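Local coordinates for vacuolar protein sorting-associated protein 54 (Mus musculus, PDB 3N1B) that probably acts, as a subunit of the GARP tethering complex, in retrograde transport from early and late endosomes to the trans-Golgi network, this chain being its C-terminal part, at residues A[15-20]-A[71-76]; A[37-42]-A[54-59]. All coordinates share one frame; numbering follows the deposited sequence.

Contact 1: A[15-20]-A[71-76]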
ATOM      1  N   LYS A  15      14.347  21.903  12.095  1.00 99.82           N
ATOM      2  CA  LYS A  15      13.966  20.660  12.756  1.00 96.08           C
ATOM      3  C   LYS A  15      12.527  20.734  13.252  1.00 91.76           C
ATOM      4  O   LYS A  15      11.818  19.730  13.284  1.00 90.35           O
ATOM      5  CB  LYS A  15      14.908  20.368  13.924  1.00 97.84           C
ATOM      6  CG  LYS A  15      14.497  19.177  14.772  1.00 98.62           C
ATOM      7  CD  LYS A  15      15.440  18.982  15.944  1.00 94.07           C
ATOM      8  CE  LYS A  15      15.042  17.775  16.773  1.00 93.40           C
ATOM      9  NZ  LYS A  15      13.700  17.934  17.397  1.00 93.52           N
ATOM     10  N   ASP A  16      12.104  21.934  13.636  1.00 92.15           N
ATOM     11  CA  ASP A  16      10.751  22.155  14.129  1.00 96.35           C
ATOM     12  C   ASP A  16       9.722  21.610  13.144  1.00 93.47           C
ATOM     13  O   ASP A  16       8.678  21.096  13.542  1.00 93.59           O
ATOM     14  CB  ASP A  16      10.514  23.649  14.368  1.00101.69           C
ATOM     15  CG  ASP A  16       9.303  23.918  15.239  1.00108.26           C
ATOM     16  OD1 ASP A  16       8.627  22.948  15.639  1.00108.27           O
ATOM     17  OD2 ASP A  16       9.031  25.103  15.526  1.00110.37           O
ATOM     18  N   TYR A  17      10.030  21.722  11.856  1.00 91.26           N
ATOM     19  CA  TYR A  17       9.140  21.242  10.807  1.00 86.82           C
ATOM     20  C   TYR A  17       9.229  19.727  10.646  1.00 85.63           C
ATOM     21  O   TYR A  17       8.241  19.015  10.822  1.00 82.71           O
ATOM     22  CB  TYR A  17       9.469  21.930   9.480  1.00 82.22           C
ATOM     23  CG  TYR A  17       8.648  21.441   8.306  1.00 76.62           C
ATOM     24  CD1 TYR A  17       7.480  22.091   7.931  1.00 75.62           C
ATOM     25  CD2 TYR A  17       9.044  20.332   7.570  1.00 74.69           C
ATOM     26  CE1 TYR A  17       6.729  21.650   6.858  1.00 71.60           C
ATOM     27  CE2 TYR A  17       8.299  19.883   6.496  1.00 67.51           C
ATOM     28  CZ  TYR A  17       7.144  20.546   6.145  1.00 64.85           C
ATOM     29  OH  TYR A  17       6.398  20.104   5.076  1.00 60.92           O
ATOM     30  N   HIS A  18      10.421  19.242  10.313  1.00 83.80           N
ATOM     31  CA  HIS A  18      10.632  17.820  10.061  1.00 84.13           C
ATOM     32  C   HIS A  18      10.245  16.948  11.255  1.00 89.76           C
ATOM     33  O   HIS A  18       9.798  15.813  11.085  1.00 90.57           O
ATOM     34  CB  HIS A  18      12.083  17.555   9.650  1.00 86.84           C
ATOM     35  CG  HIS A  18      12.456  18.162   8.334  1.00 88.63           C
ATOM     36  ND1 HIS A  18      13.064  19.395   8.227  1.00 91.53           N
ATOM     37  CD2 HIS A  18      12.305  17.707   7.067  1.00 80.48           C
ATOM     38  CE1 HIS A  18      13.273  19.672   6.952  1.00 86.07           C
ATOM     39  NE2 HIS A  18      12.820  18.664   6.228  1.00 82.54           N
ATOM     40  N   ASP A  19      10.420  17.481  12.458  1.00 91.02           N
ATOM     41  CA  ASP A  19      10.054  16.757  13.670  1.00 91.27           C
ATOM     42  C   ASP A  19       8.537  16.625  13.763  1.00 89.68           C
ATOM     43  O   ASP A  19       8.017  15.585  14.165  1.00 91.41           O
ATOM     44  CB  ASP A  19      10.604  17.473  14.906  1.00 94.02           C
ATOM     45  CG  ASP A  19      10.511  16.626  16.159  1.00101.87           C
ATOM     46  OD1 ASP A  19      10.136  15.440  16.052  1.00103.14           O
ATOM     47  OD2 ASP A  19      10.817  17.147  17.253  1.00104.29           O
ATOM     48  N   HIS A  20       7.834  17.687  13.380  1.00 89.17           N
ATOM     49  CA  HIS A  20       6.377  17.708  13.424  1.00 87.41           C
ATOM     50  C   HIS A  20       5.751  16.840  12.335  1.00 86.37           C
ATOM     51  O   HIS A  20       4.886  16.009  12.614  1.00 79.78           O
ATOM     52  CB  HIS A  20       5.863  19.144  13.297  1.00 95.59           C
ATOM     53  CG  HIS A  20       5.825  19.891  14.594  1.00105.25           C
ATOM     54  ND1 HIS A  20       6.951  20.121  15.357  1.00103.36           N
ATOM     55  CD2 HIS A  20       4.798  20.470  15.259  1.00107.55           C
ATOM     56  CE1 HIS A  20       6.617  20.803  16.438  1.00106.65           C
ATOM     57  NE2 HIS A  20       5.315  21.028  16.402  1.00109.43           N
ATOM     58  N   LEU A  71       1.111  19.064   0.172  1.00 55.29           N
ATOM     59  CA  LEU A  71       1.269  19.362   1.587  1.00 55.29           C
ATOM     60  C   LEU A  71       2.672  19.039   2.091  1.00 57.21           C
ATOM     61  O   LEU A  71       3.274  19.824   2.822  1.00 58.24           O
ATOM     62  CB  LEU A  71       0.229  18.586   2.397  1.00 55.85           C
ATOM     63  CG  LEU A  71      -0.445  19.352   3.530  1.00 68.17           C
ATOM     64  CD1 LEU A  71      -1.049  20.630   2.982  1.00 70.51           C
ATOM     65  CD2 LEU A  71      -1.509  18.497   4.199  1.00 68.51           C
ATOM     66  N   LEU A  72       3.192  17.881   1.697  1.00 53.12           N
ATOM     67  CA  LEU A  72       4.491  17.428   2.183  1.00 55.34           C
ATOM     68  C   LEU A  72       5.555  17.444   1.093  1.00 50.64           C
ATOM     69  O   LEU A  72       5.239  17.357  -0.093  1.00 52.48           O
ATOM     70  CB  LEU A  72       4.380  16.016   2.767  1.00 51.69           C
ATOM     71  CG  LEU A  72       3.297  15.791   3.825  1.00 58.50           C
ATOM     72  CD1 LEU A  72       3.473  14.431   4.487  1.00 55.95           C
ATOM     73  CD2 LEU A  72       3.297  16.908   4.860  1.00 60.49           C
ATOM     74  N   PRO A  73       6.827  17.562   1.499  1.00 49.73           N
ATOM     75  CA  PRO A  73       7.953  17.462   0.564  1.00 54.12           C
ATOM     76  C   PRO A  73       7.948  16.104  -0.125  1.00 49.51           C
ATOM     77  O   PRO A  73       7.418  15.139   0.429  1.00 44.73           O
ATOM     78  CB  PRO A  73       9.177  17.586   1.477  1.00 52.74           C
ATOM     79  CG  PRO A  73       8.685  18.312   2.680  1.00 53.72           C
ATOM     80  CD  PRO A  73       7.271  17.855   2.873  1.00 52.63           C
ATOM     81  N   GLU A  74       8.533  16.032  -1.315  1.00 43.29           N
ATOM     82  CA  GLU A  74       8.518  14.801  -2.099  1.00 43.91           C
ATOM     83  C   GLU A  74       9.076  13.616  -1.317  1.00 43.70           C
ATOM     84  O   GLU A  74       8.489  12.535  -1.319  1.00 40.90           O
ATOM     85  CB  GLU A  74       9.296  14.982  -3.402  1.00 45.46           C
ATOM     86  CG  GLU A  74       9.016  13.912  -4.442  1.00 43.97           C
ATOM     87  CD  GLU A  74       9.892  14.054  -5.672  1.00 52.72           C
ATOM     88  OE1 GLU A  74      11.091  14.366  -5.512  1.00 46.66           O
ATOM     89  OE2 GLU A  74       9.382  13.851  -6.795  1.00 50.05           O
ATOM     90  N   GLU A  75      10.206  13.823  -0.648  1.00 45.44           N
ATOM     91  CA  GLU A  75      10.864  12.747   0.086  1.00 46.77           C
ATOM     92  C   GLU A  75       9.988  12.192   1.206  1.00 42.04           C
ATOM     93  O   GLU A  75      10.016  10.994   1.486  1.00 42.67           O
ATOM     94  CB  GLU A  75      12.209  13.213   0.651  1.00 46.97           C
ATOM     95  CG  GLU A  75      12.985  12.119   1.368  1.00 54.02           C
ATOM     96  CD  GLU A  75      14.385  12.551   1.759  1.00 62.93           C
ATOM     97  OE1 GLU A  75      14.786  13.677   1.393  1.00 60.61           O
ATOM     98  OE2 GLU A  75      15.084  11.763   2.434  1.00 57.02           O
ATOM     99  N   GLN A  76       9.214  13.065   1.843  1.00 40.92           N
ATOM    100  CA  GLN A  76       8.319  12.645   2.915  1.00 46.48           C
ATOM    101  C   GLN A  76       7.145  11.861   2.341  1.00 45.75           C
ATOM    102  O   GLN A  76       6.747  10.832   2.886  1.00 45.02           O
ATOM    103  CB  GLN A  76       7.813  13.855   3.699  1.00 51.52           C
ATOM    104  CG  GLN A  76       8.857  14.941   3.905  1.00 56.09           C
ATOM    105  CD  GLN A  76      10.156  14.408   4.477  1.00 61.78           C
ATOM    106  OE1 GLN A  76      10.156  13.504   5.312  1.00 64.47           O
ATOM    107  NE2 GLN A  76      11.273  14.971   4.030  1.00 58.44           N
TER
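Tyr17 reaches from helix 12-40 to the loop that leads into helix 74-98 and sets its phenol end against the ring of Pro73. The hydroxyl does most of the touching: Tyr17 OH lies 3.3 Å from Pro73 CD and 3.8 Å from Pro73 CG. Behind it, Tyr17 CE2 meets Pro73 CG at 4.1 Å, an oblique approach in which the two side chains reach toward one another from facing backbones. The long reach follows from a first torsion of 177°, which turns CG of Tyr17 beside its own carbonyl carbon and sends the ring outward from the helix. The same hydroxyl, Tyr17 OH, stands 3.9 Å from Leu71 O. Pro73 occupies the N-cap position of helix 74-98, and the contact therefore joins the N-terminal part of one long helix to the beginning of another in this all-helical C-terminal piece of Vps54. A weak backbone bond from Gln76 N to Pro73 O lies at the start of this second helix. Next to the tyrosine, His18 offers the edge of its imidazole to the amide of Gln76, His18 CD2 lying 4.2 Å from Gln76 NE2 near the ring plane. One imidazole face is covered by its neighbour, Tyr17 CD2 sitting over the ring centre, while a hydrogen bond between His18 ND1 and Thr14 O ties the ring to the preceding turn and probably helps fix its rotation. The bent chain of Gln76, with chi1 -38° and chi2 -51°, directs NE2 at the edge of the His18 ring. Ile21, one helical turn beyond Tyr17, receives the side chains of Leu72, Pro73 and Gln76.

Contact 2: A[37-42]-A[54-59]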
ATOM      1  N   ASP A  37      -6.389  -3.839   7.256  1.00 47.09           N
ATOM      2  CA  ASP A  37      -6.793  -4.932   8.132  1.00 48.04           C
ATOM      3  C   ASP A  37      -8.261  -5.274   7.896  1.00 44.68           C
ATOM      4  O   ASP A  37      -8.620  -6.439   7.736  1.00 43.66           O
ATOM      5  CB  ASP A  37      -6.563  -4.556   9.598  1.00 51.26           C
ATOM      6  CG  ASP A  37      -6.603  -5.760  10.523  1.00 52.55           C
ATOM      7  OD1 ASP A  37      -7.038  -6.841  10.076  1.00 50.99           O
ATOM      8  OD2 ASP A  37      -6.192  -5.623  11.697  1.00 48.27           O
ATOM      9  N   LYS A  38      -9.101  -4.247   7.863  1.00 43.04           N
ATOM     10  CA  LYS A  38     -10.529  -4.421   7.633  1.00 48.23           C
ATOM     11  C   LYS A  38     -10.820  -5.149   6.322  1.00 51.00           C
ATOM     12  O   LYS A  38     -11.572  -6.123   6.295  1.00 49.96           O
ATOM     13  CB  LYS A  38     -11.228  -3.060   7.641  1.00 47.15           C
ATOM     14  CG  LYS A  38     -12.641  -3.075   7.083  1.00 56.41           C
ATOM     15  CD  LYS A  38     -13.227  -1.671   7.040  1.00 68.69           C
ATOM     16  CE  LYS A  38     -14.583  -1.655   6.350  1.00 74.71           C
ATOM     17  NZ  LYS A  38     -14.481  -2.008   4.907  1.00 66.84           N
ATOM     18  N   LEU A  39     -10.217  -4.671   5.238  1.00 53.45           N
ATOM     19  CA  LEU A  39     -10.506  -5.189   3.904  1.00 50.48           C
ATOM     20  C   LEU A  39      -9.846  -6.536   3.623  1.00 50.82           C
ATOM     21  O   LEU A  39     -10.519  -7.505   3.271  1.00 51.86           O
ATOM     22  CB  LEU A  39     -10.089  -4.173   2.837  1.00 46.39           C
ATOM     23  CG  LEU A  39     -10.888  -2.868   2.794  1.00 53.42           C
ATOM     24  CD1 LEU A  39     -10.311  -1.916   1.757  1.00 48.55           C
ATOM     25  CD2 LEU A  39     -12.359  -3.149   2.514  1.00 48.61           C
ATOM     26  N   LEU A  40      -8.528  -6.590   3.775  1.00 44.16           N
ATOM     27  CA  LEU A  40      -7.769  -7.787   3.428  1.00 48.09           C
ATOM     28  C   LEU A  40      -8.128  -8.996   4.290  1.00 52.51           C
ATOM     29  O   LEU A  40      -7.899 -10.137   3.890  1.00 47.98           O
ATOM     30  CB  LEU A  40      -6.266  -7.509   3.496  1.00 42.66           C
ATOM     31  CG  LEU A  40      -5.755  -6.465   2.501  1.00 38.85           C
ATOM     32  CD1 LEU A  40      -4.295  -6.124   2.768  1.00 37.98           C
ATOM     33  CD2 LEU A  40      -5.951  -6.943   1.067  1.00 35.53           C
ATOM     34  N   SER A  41      -8.692  -8.747   5.468  1.00 52.37           N
ATOM     35  CA  SER A  41      -9.124  -9.830   6.348  1.00 52.02           C
ATOM     36  C   SER A  41     -10.303 -10.588   5.747  1.00 50.82           C
ATOM     37  O   SER A  41     -10.545 -11.748   6.080  1.00 52.36           O
ATOM     38  CB  SER A  41      -9.497  -9.296   7.734  1.00 51.42           C
ATOM     39  OG  SER A  41      -8.340  -8.961   8.480  1.00 55.36           O
ATOM     40  N   LYS A  42     -11.035  -9.921   4.861  1.00 50.23           N
ATOM     41  CA  LYS A  42     -12.188 -10.526   4.206  1.00 52.16           C
ATOM     42  C   LYS A  42     -11.963 -10.645   2.703  1.00 50.11           C
ATOM     43  O   LYS A  42     -12.905 -10.826   1.932  1.00 50.11           O
ATOM     44  CB  LYS A  42     -13.452  -9.716   4.499  1.00 51.98           C
ATOM     45  CG  LYS A  42     -13.825  -9.685   5.972  1.00 58.47           C
ATOM     46  CD  LYS A  42     -15.023  -8.787   6.228  1.00 69.67           C
ATOM     47  CE  LYS A  42     -15.477  -8.878   7.676  1.00 78.80           C
ATOM     48  NZ  LYS A  42     -14.355  -8.629   8.626  1.00 85.99           N
ATOM     49  N   PHE A  54      -9.417  -4.781  -4.157  1.00 36.74           N
ATOM     50  CA  PHE A  54      -8.226  -4.066  -4.606  1.00 38.30           C
ATOM     51  C   PHE A  54      -8.555  -2.731  -5.269  1.00 35.96           C
ATOM     52  O   PHE A  54      -7.797  -1.771  -5.144  1.00 34.37           O
ATOM     53  CB  PHE A  54      -7.388  -4.940  -5.541  1.00 33.24           C
ATOM     54  CG  PHE A  54      -6.432  -5.848  -4.821  1.00 37.16           C
ATOM     55  CD1 PHE A  54      -6.859  -6.622  -3.755  1.00 33.35           C
ATOM     56  CD2 PHE A  54      -5.106  -5.936  -5.219  1.00 37.81           C
ATOM     57  CE1 PHE A  54      -5.983  -7.459  -3.093  1.00 35.82           C
ATOM     58  CE2 PHE A  54      -4.226  -6.775  -4.560  1.00 36.03           C
ATOM     59  CZ  PHE A  54      -4.666  -7.536  -3.496  1.00 39.45           C
ATOM     60  N   ARG A  55      -9.683  -2.674  -5.972  1.00 35.59           N
ATOM     61  CA  ARG A  55     -10.136  -1.421  -6.567  1.00 38.60           C
ATOM     62  C   ARG A  55     -10.448  -0.407  -5.473  1.00 34.82           C
ATOM     63  O   ARG A  55     -10.134   0.778  -5.598  1.00 36.57           O
ATOM     64  CB  ARG A  55     -11.366  -1.642  -7.449  1.00 39.08           C
ATOM     65  CG  ARG A  55     -11.095  -2.449  -8.708  1.00 44.16           C
ATOM     66  CD  ARG A  55     -12.169  -2.210  -9.759  1.00 40.55           C
ATOM     67  NE  ARG A  55     -13.511  -2.336  -9.203  1.00 44.35           N
ATOM     68  CZ  ARG A  55     -14.179  -3.480  -9.116  1.00 48.26           C
ATOM     69  NH1 ARG A  55     -13.630  -4.605  -9.552  1.00 51.83           N
ATOM     70  NH2 ARG A  55     -15.396  -3.502  -8.593  1.00 47.52           N
ATOM     71  N   ASN A  56     -11.070  -0.882  -4.401  1.00 35.52           N
ATOM     72  CA  ASN A  56     -11.350  -0.046  -3.245  1.00 35.12           C
ATOM     73  C   ASN A  56     -10.060   0.497  -2.642  1.00 37.66           C
ATOM     74  O   ASN A  56      -9.953   1.686  -2.346  1.00 39.74           O
ATOM     75  CB  ASN A  56     -12.125  -0.842  -2.194  1.00 38.35           C
ATOM     76  CG  ASN A  56     -12.504  -0.007  -0.988  1.00 43.02           C
ATOM     77  OD1 ASN A  56     -12.699  -0.531   0.109  1.00 51.52           O
ATOM     78  ND2 ASN A  56     -12.611   1.301  -1.185  1.00 54.44           N
ATOM     79  N   ILE A  57      -9.080  -0.385  -2.474  1.00 34.23           N
ATOM     80  CA  ILE A  57      -7.808  -0.024  -1.857  1.00 32.52           C
ATOM     81  C   ILE A  57      -7.035   1.024  -2.657  1.00 32.97           C
ATOM     82  O   ILE A  57      -6.526   1.996  -2.095  1.00 33.45           O
ATOM     83  CB  ILE A  57      -6.922  -1.267  -1.641  1.00 36.79           C
ATOM     84  CG1 ILE A  57      -7.475  -2.112  -0.491  1.00 41.39           C
ATOM     85  CG2 ILE A  57      -5.486  -0.859  -1.358  1.00 27.71           C
ATOM     86  CD1 ILE A  57      -6.804  -3.464  -0.340  1.00 37.56           C
ATOM     87  N   CYS A  58      -6.947   0.826  -3.966  1.00 31.99           N
ATOM     88  CA  CYS A  58      -6.215   1.753  -4.821  1.00 33.38           C
ATOM     89  C   CYS A  58      -6.890   3.121  -4.862  1.00 35.72           C
ATOM     90  O   CYS A  58      -6.220   4.155  -4.851  1.00 34.39           O
ATOM     91  CB  CYS A  58      -6.071   1.186  -6.234  1.00 26.86           C
ATOM     92  SG  CYS A  58      -4.995  -0.257  -6.333  1.00 34.43           S
ATOM     93  N   LYS A  59      -8.218   3.120  -4.908  1.00 29.91           N
ATOM     94  CA  LYS A  59      -8.976   4.364  -4.918  1.00 34.19           C
ATOM     95  C   LYS A  59      -8.732   5.157  -3.635  1.00 35.36           C
ATOM     96  O   LYS A  59      -8.734   6.386  -3.647  1.00 35.20           O
ATOM     97  CB  LYS A  59     -10.471   4.083  -5.090  1.00 41.16           C
ATOM     98  CG  LYS A  59     -11.311   5.331  -5.300  1.00 49.68           C
ATOM     99  CD  LYS A  59     -12.798   5.027  -5.210  1.00 56.24           C
ATOM    100  CE  LYS A  59     -13.622   6.304  -5.248  1.00 61.43           C
ATOM    101  NZ  LYS A  59     -15.049   6.061  -4.903  1.00 65.54           N
TER
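Leu39 and Leu40 share one conformation, with CG anti to the carbonyl carbon (chi1 -67° and -63°) and CD1 extending the chain, and from successive positions they present their methyl groups to helix 52-68. Leu39 touches with this extended CD1, Leu40 with its other branch, CD2. Ile57 answers with CG1 likewise anti to its carbonyl carbon, chi1 -73°, which carries CD1 out toward Leu40. The two leucines thus divide the isoleucine between them. Leu39 CD1 packs on Ile57 CG1 at 3.6 Å, the two side chains lying alongside with their ends pointing opposite ways. Leu40 instead crosses Ile57 at about a right angle, its CD2 3.8 Å from Ile57 CD1. That same leucine methyl also reaches the aromatic ring one turn earlier, Leu40 CD2 lying 4.2 Å from Phe54 CE1 in an oblique approach. Leu39, Leu40, Phe54 and Ile57 form the apolar part of the contact, and Asn56 borders it beside Leu39, again with side chains crossing nearly at right angles; the orientation of its amide is uncertain. Leu40, Phe54 and Ile57 are buried, Leu39 and Asn56 partly exposed. Helices 12-40 and 52-68, consecutive in the chain and running in roughly opposite directions, form a helical hairpin within an all-helical bundle, and this contact lies at its turn end. Beyond it lie two more helices of the bundle: Leu40 also touches His91 and Leu92 of helix 74-98, where Phe54 meets Tyr88, and Phe54 further packs on Asp115 and Val116 of helix 107-125.

Helix 12-40 is common to both contacts: contact 1 uses its N-terminal part and contact 2 its C-terminal end, on opposite sides of the chain's centre. Their centres are 28 Å apart and their nearest atoms about 16 Å, so they do not touch. Along the chain, both segments of contact 2 fall between those of contact 1. Helix 52-68 turns back beside the end of helix 12-40, and the loop after it brings the start of helix 74-98 to the other end. One long helix is thereby joined near both ends to successive helices, at a buried site in contact 2 and at the surface in contact 1.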